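Periplasmic binding protein component of an ABC type zinc uptake transporter (Synechocystis sp., PDB 2OV3) binds zinc in the periplasm and probably delivers it to an ABC-type transporter for uptake into the cell. Local coordinates at residues I5-P10 and A54-G59. Numbering follows the deposited sequence.
Sequences ITVSIP and AYVLIG
The ring of Y55 lies along the strand of T6, with the carbonyl O of T6 over one face, 3.8 Å above the ring plane and offset toward the rim, while S8 OG sits at the edge, near that plane. T6 CG2 touches the rim at Y55 CE1, 3.7 Å away. Y55 reaches forward past T6 because its first torsion (chi1 -174°) sets CG opposite the backbone N, and its hydroxyl donates to S8, OH to OG being 2.8 Å. S8 OG is also hydrogen-bonded to E63 OE2, which links the buried phenol to a carboxylate. A phenylalanine in place of Y55, lacking the hydroxyl, would probably leave S8 OG without this donor and the serine's rotation less firmly fixed. Beneath the ring, the backbones offer a worked case of how parallel strands pair through one residue's N-H and C=O: T6 N bonds to A54 O at 3.1 Å, and V56 N to T6 O at 2.9 Å. On the sheet face away from T6 and Y55, V56 CG2 meets I5 CG2 at 3.7 Å and V7 lies alongside V56. Past the strand ends, I58 CD1 reaches I9 CG1 at 3.7 Å, the side chains crossing at about a right angle; the I9 side chain is about 8 Å from the bound zinc. This is the paired centre of a four-stranded parallel sheet, whose carboxyl-end loops approach the metal site. Strand 24-28 flanks 3-7 and strand 78-81 flanks 54-57, while helix 10-20 packs L16 against V7 and V56.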
ATOM      1  N   ILE A   5      -8.554 -16.077   8.840  1.00 23.94           N
ATOM      2  CA  ILE A   5      -8.749 -14.648   8.673  1.00 22.07           C
ATOM      3  C   ILE A   5      -8.595 -14.333   7.195  1.00 20.14           C
ATOM      4  O   ILE A   5      -7.783 -14.935   6.505  1.00 20.89           O
ATOM      5  CB  ILE A   5      -7.720 -13.849   9.501  1.00 23.57           C
ATOM      6  CG1 ILE A   5      -7.988 -14.055  10.998  1.00 23.16           C
ATOM      7  CG2 ILE A   5      -7.795 -12.366   9.151  1.00 22.31           C
ATOM      8  CD1 ILE A   5      -7.583 -15.410  11.516  1.00 28.60           C
ATOM      9  N   THR A   6      -9.391 -13.411   6.692  1.00 18.63           N
ATOM     10  CA  THR A   6      -9.262 -13.063   5.291  1.00 17.37           C
ATOM     11  C   THR A   6      -8.778 -11.608   5.223  1.00 17.02           C
ATOM     12  O   THR A   6      -9.084 -10.810   6.113  1.00 16.86           O
ATOM     13  CB  THR A   6     -10.624 -13.248   4.553  1.00 15.91           C
ATOM     14  OG1 THR A   6     -10.993 -14.636   4.573  1.00 16.21           O
ATOM     15  CG2 THR A   6     -10.520 -12.793   3.108  1.00 14.99           C
ATOM     16  N   VAL A   7      -7.986 -11.275   4.202  1.00 16.01           N
ATOM     17  CA  VAL A   7      -7.482  -9.909   4.018  1.00 15.59           C
ATOM     18  C   VAL A   7      -7.727  -9.456   2.587  1.00 15.99           C
ATOM     19  O   VAL A   7      -7.884 -10.285   1.685  1.00 16.73           O
ATOM     20  CB  VAL A   7      -5.944  -9.771   4.274  1.00 16.06           C
ATOM     21  CG1 VAL A   7      -5.587 -10.207   5.684  1.00 13.31           C
ATOM     22  CG2 VAL A   7      -5.161 -10.560   3.228  1.00 14.40           C
ATOM     23  N   SER A   8      -7.735  -8.143   2.374  1.00 14.56           N
ATOM     24  CA  SER A   8      -7.975  -7.599   1.040  1.00 14.41           C
ATOM     25  C   SER A   8      -6.794  -7.716   0.075  1.00 14.05           C
ATOM     26  O   SER A   8      -6.991  -7.984  -1.102  1.00 12.63           O
ATOM     27  CB  SER A   8      -8.390  -6.124   1.120  1.00 11.00           C
ATOM     28  OG  SER A   8      -9.556  -5.946   1.884  1.00 13.18           O
ATOM     29  N   ILE A   9      -5.578  -7.512   0.568  1.00 13.08           N
ATOM     30  CA  ILE A   9      -4.412  -7.553  -0.306  1.00 14.74           C
ATOM     31  C   ILE A   9      -3.198  -8.301   0.252  1.00 15.85           C
ATOM     32  O   ILE A   9      -3.054  -8.465   1.463  1.00 19.42           O
ATOM     33  CB  ILE A   9      -3.980  -6.105  -0.692  1.00 13.65           C
ATOM     34  CG1 ILE A   9      -3.903  -5.225   0.566  1.00 15.15           C
ATOM     35  CG2 ILE A   9      -4.971  -5.529  -1.672  1.00 12.19           C
ATOM     36  CD1 ILE A   9      -3.415  -3.807   0.310  1.00 12.51           C
ATOM     37  N   PRO A  10      -2.307  -8.775  -0.640  1.00 15.12           N
ATOM     38  CA  PRO A  10      -1.096  -9.510  -0.262  1.00 14.03           C
ATOM     39  C   PRO A  10      -0.278  -8.906   0.892  1.00 13.75           C
ATOM     40  O   PRO A  10       0.153  -9.627   1.797  1.00 15.46           O
ATOM     41  CB  PRO A  10      -0.318  -9.571  -1.573  1.00 14.04           C
ATOM     42  CG  PRO A  10      -1.411  -9.750  -2.577  1.00 12.16           C
ATOM     43  CD  PRO A  10      -2.454  -8.745  -2.109  1.00 15.26           C
ATOM     44  N   ALA A  54     -12.817 -13.597  10.753  1.00 24.40           N
ATOM     45  CA  ALA A  54     -12.732 -12.145  10.704  1.00 22.61           C
ATOM     46  C   ALA A  54     -12.196 -11.739   9.341  1.00 21.38           C
ATOM     47  O   ALA A  54     -11.761 -12.579   8.557  1.00 21.03           O
ATOM     48  CB  ALA A  54     -11.807 -11.629  11.800  1.00 21.63           C
ATOM     49  N   TYR A  55     -12.219 -10.442   9.076  1.00 19.06           N
ATOM     50  CA  TYR A  55     -11.722  -9.899   7.827  1.00 18.23           C
ATOM     51  C   TYR A  55     -11.005  -8.596   8.165  1.00 17.36           C
ATOM     52  O   TYR A  55     -11.559  -7.728   8.841  1.00 15.82           O
ATOM     53  CB  TYR A  55     -12.880  -9.620   6.876  1.00 16.25           C
ATOM     54  CG  TYR A  55     -12.465  -9.172   5.491  1.00 16.45           C
ATOM     55  CD1 TYR A  55     -12.662 -10.007   4.379  1.00 16.09           C
ATOM     56  CD2 TYR A  55     -11.923  -7.893   5.275  1.00 16.55           C
ATOM     57  CE1 TYR A  55     -12.341  -9.576   3.091  1.00 13.99           C
ATOM     58  CE2 TYR A  55     -11.597  -7.455   3.988  1.00 13.34           C
ATOM     59  CZ  TYR A  55     -11.817  -8.304   2.905  1.00 14.35           C
ATOM     60  OH  TYR A  55     -11.541  -7.868   1.632  1.00 14.41           O
ATOM     61  N   VAL A  56      -9.765  -8.471   7.703  1.00 16.21           N
ATOM     62  CA  VAL A  56      -8.991  -7.270   7.970  1.00 15.40           C
ATOM     63  C   VAL A  56      -9.113  -6.236   6.852  1.00 16.47           C
ATOM     64  O   VAL A  56      -8.492  -6.364   5.786  1.00 15.48           O
ATOM     65  CB  VAL A  56      -7.484  -7.574   8.158  1.00 17.28           C
ATOM     66  CG1 VAL A  56      -6.769  -6.321   8.652  1.00 11.85           C
ATOM     67  CG2 VAL A  56      -7.286  -8.726   9.140  1.00 11.96           C
ATOM     68  N   LEU A  57      -9.918  -5.209   7.104  1.00 15.12           N
ATOM     69  CA  LEU A  57     -10.109  -4.134   6.147  1.00 14.93           C
ATOM     70  C   LEU A  57      -8.910  -3.203   6.229  1.00 15.14           C
ATOM     71  O   LEU A  57      -8.261  -3.089   7.276  1.00 14.54           O
ATOM     72  CB  LEU A  57     -11.360  -3.325   6.490  1.00 14.67           C
ATOM     73  CG  LEU A  57     -12.705  -4.044   6.616  1.00 17.57           C
ATOM     74  CD1 LEU A  57     -13.680  -3.155   7.364  1.00 14.50           C
ATOM     75  CD2 LEU A  57     -13.241  -4.399   5.235  1.00 16.02           C
ATOM     76  N   ILE A  58      -8.604  -2.560   5.107  1.00 16.84           N
ATOM     77  CA  ILE A  58      -7.527  -1.581   5.042  1.00 17.12           C
ATOM     78  C   ILE A  58      -8.175  -0.324   5.628  1.00 18.45           C
ATOM     79  O   ILE A  58      -7.537   0.463   6.326  1.00 16.32           O
ATOM     80  CB  ILE A  58      -7.088  -1.303   3.568  1.00 19.25           C
ATOM     81  CG1 ILE A  58      -6.023  -2.312   3.131  1.00 19.76           C
ATOM     82  CG2 ILE A  58      -6.536   0.117   3.425  1.00 19.22           C
ATOM     83  CD1 ILE A  58      -6.586  -3.436   2.295  1.00 25.91           C
ATOM     84  N   GLY A  59      -9.468  -0.176   5.356  1.00 17.32           N
ATOM     85  CA  GLY A  59     -10.213   0.968   5.840  1.00 16.89           C
ATOM     86  C   GLY A  59     -10.089   2.133   4.880  1.00 17.57           C
ATOM     87  O   GLY A  59      -9.629   1.955   3.751  1.00 15.37           O
TER